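75aa long hypothetical regulatory protein AsnC (Pyrococcus horikoshii, PDB 2CVI) is of unknown function but, as a stand-alone Lrp/AsnC-type ligand-binding domain that associates with itself, probably senses a small effector such as an amino acid. Local coordinates at residues A[15-18]-A[19-23]; A[51-54]-A[55-59]. All coordinates share one frame; numbering follows the deposited sequence.

Contact 1: residues A[15-18]-A[19-23]; sequences EREV and MEKLL. With K (potassium ion), chain C.
M19, E20, K21 and L22 send their backbone N-H groups to the carbonyls of E15, R16, E17 and V18, four successive i to i+4 bonds that make helix 15-23 regular alpha helix. It is the first helix of the ferredoxin-like α/β fold of the Lrp/AsnC ligand-binding domain, lying against the four-stranded antiparallel sheet. On the inner side V18 and L22, one turn apart, run side by side in the same direction. V18 CG1 lies anti to the backbone N (chi1 163°), which carries it forward to L22 CD1, 3.4 Å away and tighter than a normal methyl contact. Branched aliphatic residues suit this side because L40 lies beneath both, and V42 continues the apolar floor under L22. M19 also leans on L40, its flexible thioether chain bending toward A31 and V33. The exposed side is built from long charged residues: E17, extended, and K21, bent at its last torsion, lie alongside each other and form a salt bridge. K21 NZ approaches E17 OE1 from the anti side, 31° out of the carboxylate plane, at 3.2 Å. E65, a like charge close to E17 OE1, probably makes the lysine's positive charge more welcome. At the C-terminal end a carbonyl turns to metal binding: L23 O holds the potassium ion at 2.6 Å, with M25 O and V28 O as further ligands.

Contact 2: residues A[51-54]-A[55-59]; sequences DLDQ and FITEK
The amide of Q54 and the carboxylate of E58, one turn apart on helix 49-59, lie side by side and point the same way, their planes 29° apart. Their contact runs through the glutamine's aliphatic part, E58 OE1 resting 3.6 Å from Q54 CG. The other flat group, the ring of F55, points away from the preceding turn, to which it offers only CB; V44, I6, M25, E27 and I60 touch its side chain, and a large aromatic suits this space between helix and sheet in the ferredoxin-like fold. Beside it L52 and I56 cross obliquely, with their CD1 methyls 3.9 Å apart. The first torsion of L52 sets its CG beside the carbonyl carbon, on the side of I56, and the pair packs on V2, A4 and I73 from L52 and on I6, T69 and T71 from I56. On the outward side T57 adds a side-chain bond to the backbone ladder. With chi1 71°, OG1 is folded back between backbone N and carbonyl carbon, where it donates to D53 O at 3.2 Å from 36° above the carbonyl plane. T57 N reaches the same oxygen at 2.9 Å. The next carbonyl, Q54 O, takes E58 N at 2.8 Å and, more weakly, K59 N at 3.3 Å, the second closing a wider pi-type turn. Two carbonyls of neighbouring residues therefore each accept two donors, one gripped by a threonine hydroxyl and the other bridging the change from alpha to pi geometry as the helix nears its end.

In the fold
Contact 1 comes first along the chain, on helix 15-23, and contact 2 follows on helix 49-59, with strands 28-33 and 40-46 between them. Their centres are about 17 Å apart and their nearest atoms about 5 Å, so the two contacts do not touch. What they share is the antiparallel sheet: strands 40-46 and 2-10 carry side chains from each. Contact 1 also reaches strand 28-33, whereas contact 2 reaches strand 66-77, so together they span all four strands. This is the βαββαβ order of the ferredoxin-like fold, consistent with the dimeric alpha-beta barrel clan. Helix 15-23 ends at the potassium site, and the F55 side chain of contact 2 lies about 9 Å from the ion.

Contact 1: residues A[15-18]-A[19-23]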
ATOM      1  N   GLU A  15      -2.573  -0.607  16.801  1.00 29.97           N
ATOM      2  CA  GLU A  15      -2.904  -0.862  15.395  1.00 31.09           C
ATOM      3  C   GLU A  15      -4.355  -1.203  15.080  1.00 30.63           C
ATOM      4  O   GLU A  15      -4.987  -0.552  14.227  1.00 29.96           O
ATOM      5  CB  GLU A  15      -2.020  -1.991  14.838  1.00 32.36           C
ATOM      6  CG  GLU A  15      -0.505  -1.760  14.905  1.00 33.39           C
ATOM      7  CD  GLU A  15       0.095  -2.135  16.243  1.00 35.24           C
ATOM      8  OE1 GLU A  15      -0.368  -3.119  16.844  1.00 37.38           O
ATOM      9  OE2 GLU A  15       1.055  -1.467  16.686  1.00 37.74           O
ATOM     10  N   ARG A  16      -4.871  -2.233  15.742  1.00 30.32           N
ATOM     11  CA  ARG A  16      -6.235  -2.688  15.517  1.00 31.61           C
ATOM     12  C   ARG A  16      -7.280  -1.698  16.019  1.00 31.54           C
ATOM     13  O   ARG A  16      -8.321  -1.536  15.365  1.00 29.69           O
ATOM     14  CB  ARG A  16      -6.459  -4.066  16.171  1.00 33.40           C
ATOM     15  CG  ARG A  16      -5.728  -5.248  15.510  1.00 36.49           C
ATOM     16  CD  ARG A  16      -6.217  -6.568  16.130  1.00 39.26           C
ATOM     17  NE  ARG A  16      -5.820  -7.763  15.382  1.00 40.59           N
ATOM     18  CZ  ARG A  16      -6.211  -9.003  15.683  1.00 41.23           C
ATOM     19  NH1 ARG A  16      -7.014  -9.221  16.717  1.00 42.76           N
ATOM     20  NH2 ARG A  16      -5.799 -10.031  14.948  1.00 40.82           N
ATOM     21  N   GLU A  17      -7.015  -1.068  17.173  1.00 31.11           N
ATOM     22  CA  GLU A  17      -7.913  -0.063  17.771  1.00 31.47           C
ATOM     23  C   GLU A  17      -8.085   1.071  16.784  1.00 29.89           C
ATOM     24  O   GLU A  17      -9.206   1.526  16.524  1.00 28.48           O
ATOM     25  CB  GLU A  17      -7.320   0.526  19.065  1.00 34.44           C
ATOM     26  CG  GLU A  17      -7.978   1.863  19.488  1.00 36.58           C
ATOM     27  CD  GLU A  17      -7.339   2.522  20.718  1.00 38.52           C
ATOM     28  OE1 GLU A  17      -7.548   3.736  20.923  1.00 39.69           O
ATOM     29  OE2 GLU A  17      -6.642   1.839  21.487  1.00 40.48           O
ATOM     30  N   VAL A  18      -6.953   1.537  16.265  1.00 27.46           N
ATOM     31  CA  VAL A  18      -6.902   2.609  15.279  1.00 27.91           C
ATOM     32  C   VAL A  18      -7.517   2.112  13.972  1.00 23.44           C
ATOM     33  O   VAL A  18      -8.249   2.831  13.326  1.00 23.94           O
ATOM     34  CB  VAL A  18      -5.408   3.068  14.996  1.00 28.33           C
ATOM     35  CG1 VAL A  18      -5.325   3.882  13.690  1.00 30.78           C
ATOM     36  CG2 VAL A  18      -4.902   3.919  16.164  1.00 30.84           C
ATOM     37  N   MET A  19      -7.176   0.884  13.584  1.00 25.63           N
ATOM     38  CA  MET A  19      -7.674   0.286  12.341  1.00 25.09           C
ATOM     39  C   MET A  19      -9.208   0.279  12.384  1.00 23.91           C
ATOM     40  O   MET A  19      -9.870   0.648  11.424  1.00 23.77           O
ATOM     41  CB  MET A  19      -7.118  -1.147  12.204  1.00 26.59           C
ATOM     42  CG  MET A  19      -6.240  -1.476  10.953  1.00 28.22           C
ATOM     43  SD  MET A  19      -6.966  -2.880   9.988  1.00 30.75           S
ATOM     44  CE  MET A  19      -7.390  -4.046  11.251  1.00 28.27           C
ATOM     45  N   GLU A  20      -9.788  -0.102  13.512  1.00 23.63           N
ATOM     46  CA  GLU A  20     -11.239  -0.107  13.561  1.00 23.82           C
ATOM     47  C   GLU A  20     -11.832   1.286  13.568  1.00 22.43           C
ATOM     48  O   GLU A  20     -12.884   1.520  12.959  1.00 21.96           O
ATOM     49  CB  GLU A  20     -11.733  -0.940  14.724  1.00 25.73           C
ATOM     50  CG  GLU A  20     -11.462  -2.426  14.460  1.00 31.16           C
ATOM     51  CD  GLU A  20     -11.812  -2.848  13.016  1.00 33.86           C
ATOM     52  OE1 GLU A  20     -10.868  -3.122  12.229  1.00 35.42           O
ATOM     53  OE2 GLU A  20     -13.028  -2.899  12.668  1.00 35.20           O
ATOM     54  N   LYS A  21     -11.174   2.236  14.231  1.00 21.25           N
ATOM     55  CA  LYS A  21     -11.689   3.594  14.191  1.00 21.06           C
ATOM     56  C   LYS A  21     -11.545   4.140  12.784  1.00 20.06           C
ATOM     57  O   LYS A  21     -12.400   4.889  12.315  1.00 21.32           O
ATOM     58  CB  LYS A  21     -10.940   4.524  15.140  1.00 22.59           C
ATOM     59  CG  LYS A  21     -11.298   4.347  16.611  1.00 25.15           C
ATOM     60  CD  LYS A  21     -10.501   5.385  17.442  1.00 28.42           C
ATOM     61  CE  LYS A  21     -10.910   5.382  18.915  1.00 30.69           C
ATOM     62  NZ  LYS A  21     -10.485   4.201  19.709  1.00 34.28           N
ATOM     63  N   LEU A  22     -10.451   3.773  12.113  1.00 19.78           N
ATOM     64  CA  LEU A  22     -10.236   4.244  10.749  1.00 20.49           C
ATOM     65  C   LEU A  22     -11.253   3.662   9.794  1.00 20.21           C
ATOM     66  O   LEU A  22     -11.847   4.374   9.024  1.00 18.63           O
ATOM     67  CB  LEU A  22      -8.812   3.904  10.253  1.00 20.68           C
ATOM     68  CG  LEU A  22      -7.665   4.691  10.885  1.00 23.33           C
ATOM     69  CD1 LEU A  22      -6.358   4.041  10.503  1.00 25.28           C
ATOM     70  CD2 LEU A  22      -7.720   6.133  10.425  1.00 23.74           C
ATOM     71  N   LEU A  23     -11.449   2.343   9.855  1.00 19.65           N
ATOM     72  CA  LEU A  23     -12.382   1.702   8.950  1.00 20.52           C
ATOM     73  C   LEU A  23     -13.803   2.231   9.087  1.00 20.66           C
ATOM     74  O   LEU A  23     -14.584   2.179   8.139  1.00 22.46           O
ATOM     75  CB  LEU A  23     -12.363   0.190   9.177  1.00 21.68           C
ATOM     76  CG  LEU A  23     -11.276  -0.466   8.334  1.00 24.08           C
ATOM     77  CD1 LEU A  23     -11.102  -1.930   8.783  1.00 25.33           C
ATOM     78  CD2 LEU A  23     -11.626  -0.328   6.827  1.00 20.57           C
TER
HETATM   79  K     K C1091     -15.282   3.048   5.779  1.00 22.04           K
HETATM   80  O   HOH W   1     -17.968   4.473   6.960  1.00 26.65           O

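Contact 2: residues A[51-54]-A[55-59]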
ATOM      1  N   ASP A  51     -10.012  17.938   0.575  1.00 17.39           N
ATOM      2  CA  ASP A  51     -10.627  17.029   1.539  1.00 17.02           C
ATOM      3  C   ASP A  51      -9.599  16.021   2.068  1.00 16.08           C
ATOM      4  O   ASP A  51      -9.592  15.694   3.257  1.00 16.21           O
ATOM      5  CB  ASP A  51     -11.808  16.274   0.908  1.00 18.57           C
ATOM      6  CG  ASP A  51     -13.011  17.176   0.643  1.00 21.81           C
ATOM      7  OD1 ASP A  51     -13.288  18.042   1.491  1.00 24.91           O
ATOM      8  OD2 ASP A  51     -13.669  16.990  -0.396  1.00 27.05           O
ATOM      9  N   LEU A  52      -8.761  15.508   1.186  1.00 15.48           N
ATOM     10  CA  LEU A  52      -7.729  14.568   1.626  1.00 13.71           C
ATOM     11  C   LEU A  52      -6.760  15.256   2.594  1.00 15.03           C
ATOM     12  O   LEU A  52      -6.357  14.650   3.583  1.00 15.06           O
ATOM     13  CB  LEU A  52      -6.996  14.017   0.408  1.00 14.07           C
ATOM     14  CG  LEU A  52      -5.773  13.146   0.730  1.00 12.94           C
ATOM     15  CD1 LEU A  52      -6.219  11.919   1.548  1.00 15.41           C
ATOM     16  CD2 LEU A  52      -5.047  12.775  -0.579  1.00 14.86           C
ATOM     17  N   ASP A  53      -6.362  16.489   2.290  1.00 14.64           N
ATOM     18  CA  ASP A  53      -5.445  17.231   3.135  1.00 15.09           C
ATOM     19  C   ASP A  53      -6.027  17.408   4.526  1.00 15.68           C
ATOM     20  O   ASP A  53      -5.335  17.216   5.533  1.00 17.18           O
ATOM     21  CB  ASP A  53      -5.153  18.591   2.487  1.00 16.78           C
ATOM     22  CG  ASP A  53      -3.903  19.221   3.023  1.00 20.99           C
ATOM     23  OD1 ASP A  53      -2.944  18.487   3.348  1.00 24.36           O
ATOM     24  OD2 ASP A  53      -3.878  20.459   3.114  1.00 23.94           O
ATOM     25  N   GLN A  54      -7.307  17.762   4.597  1.00 16.20           N
ATOM     26  CA  GLN A  54      -7.946  17.936   5.881  1.00 18.32           C
ATOM     27  C   GLN A  54      -8.043  16.622   6.626  1.00 16.98           C
ATOM     28  O   GLN A  54      -7.881  16.595   7.846  1.00 18.30           O
ATOM     29  CB  GLN A  54      -9.314  18.594   5.705  1.00 20.05           C
ATOM     30  CG  GLN A  54      -9.130  19.996   5.181  1.00 26.99           C
ATOM     31  CD  GLN A  54     -10.426  20.752   5.013  1.00 29.73           C
ATOM     32  OE1 GLN A  54     -11.503  20.251   5.339  1.00 33.23           O
ATOM     33  NE2 GLN A  54     -10.326  21.976   4.506  1.00 30.44           N
ATOM     34  N   PHE A  55      -8.287  15.526   5.924  1.00 15.29           N
ATOM     35  CA  PHE A  55      -8.335  14.232   6.596  1.00 17.08           C
ATOM     36  C   PHE A  55      -6.984  13.920   7.235  1.00 16.34           C
ATOM     37  O   PHE A  55      -6.924  13.479   8.390  1.00 15.62           O
ATOM     38  CB  PHE A  55      -8.687  13.157   5.569  1.00 16.93           C
ATOM     39  CG  PHE A  55      -8.827  11.784   6.149  1.00 17.54           C
ATOM     40  CD1 PHE A  55     -10.052  11.373   6.661  1.00 20.31           C
ATOM     41  CD2 PHE A  55      -7.738  10.910   6.216  1.00 17.81           C
ATOM     42  CE1 PHE A  55     -10.195  10.103   7.228  1.00 19.56           C
ATOM     43  CE2 PHE A  55      -7.868   9.621   6.793  1.00 17.07           C
ATOM     44  CZ  PHE A  55      -9.106   9.231   7.292  1.00 18.18           C
ATOM     45  N   ILE A  56      -5.906  14.119   6.477  1.00 15.49           N
ATOM     46  CA  ILE A  56      -4.562  13.828   6.951  1.00 15.30           C
ATOM     47  C   ILE A  56      -4.105  14.726   8.090  1.00 16.41           C
ATOM     48  O   ILE A  56      -3.519  14.237   9.049  1.00 15.91           O
ATOM     49  CB  ILE A  56      -3.554  13.981   5.772  1.00 15.49           C
ATOM     50  CG1 ILE A  56      -3.772  12.845   4.765  1.00 17.34           C
ATOM     51  CG2 ILE A  56      -2.100  14.003   6.286  1.00 18.52           C
ATOM     52  CD1 ILE A  56      -2.963  12.992   3.498  1.00 20.90           C
ATOM     53  N   THR A  57      -4.364  16.026   8.011  1.00 18.23           N
ATOM     54  CA  THR A  57      -3.837  16.875   9.078  1.00 18.39           C
ATOM     55  C   THR A  57      -4.802  17.121  10.239  1.00 18.70           C
ATOM     56  O   THR A  57      -4.357  17.317  11.392  1.00 20.66           O
ATOM     57  CB  THR A  57      -3.316  18.193   8.498  1.00 20.48           C
ATOM     58  OG1 THR A  57      -4.437  18.954   8.075  1.00 21.74           O
ATOM     59  CG2 THR A  57      -2.371  17.950   7.283  1.00 21.66           C
ATOM     60  N   GLU A  58      -6.101  17.041   9.985  1.00 17.60           N
ATOM     61  CA  GLU A  58      -7.069  17.208  11.066  1.00 18.05           C
ATOM     62  C   GLU A  58      -7.640  15.918  11.636  1.00 19.26           C
ATOM     63  O   GLU A  58      -7.521  15.675  12.833  1.00 18.48           O
ATOM     64  CB  GLU A  58      -8.244  18.071  10.641  1.00 20.37           C
ATOM     65  CG  GLU A  58      -7.847  19.402  10.019  1.00 21.29           C
ATOM     66  CD  GLU A  58      -9.070  20.228   9.616  1.00 24.35           C
ATOM     67  OE1 GLU A  58      -8.999  21.031   8.661  1.00 23.21           O
ATOM     68  OE2 GLU A  58     -10.118  20.088  10.267  1.00 26.52           O
ATOM     69  N   LYS A  59      -8.265  15.107  10.789  1.00 18.83           N
ATOM     70  CA  LYS A  59      -8.887  13.882  11.295  1.00 18.47           C
ATOM     71  C   LYS A  59      -7.900  12.925  11.939  1.00 18.40           C
ATOM     72  O   LYS A  59      -8.179  12.373  12.993  1.00 18.96           O
ATOM     73  CB  LYS A  59      -9.649  13.176  10.178  1.00 21.50           C
ATOM     74  CG  LYS A  59     -10.673  12.170  10.693  1.00 25.07           C
ATOM     75  CD  LYS A  59     -11.914  12.216   9.806  1.00 27.98           C
ATOM     76  CE  LYS A  59     -13.077  11.423  10.354  1.00 30.99           C
ATOM     77  NZ  LYS A  59     -14.175  11.325   9.320  1.00 31.89           N
TER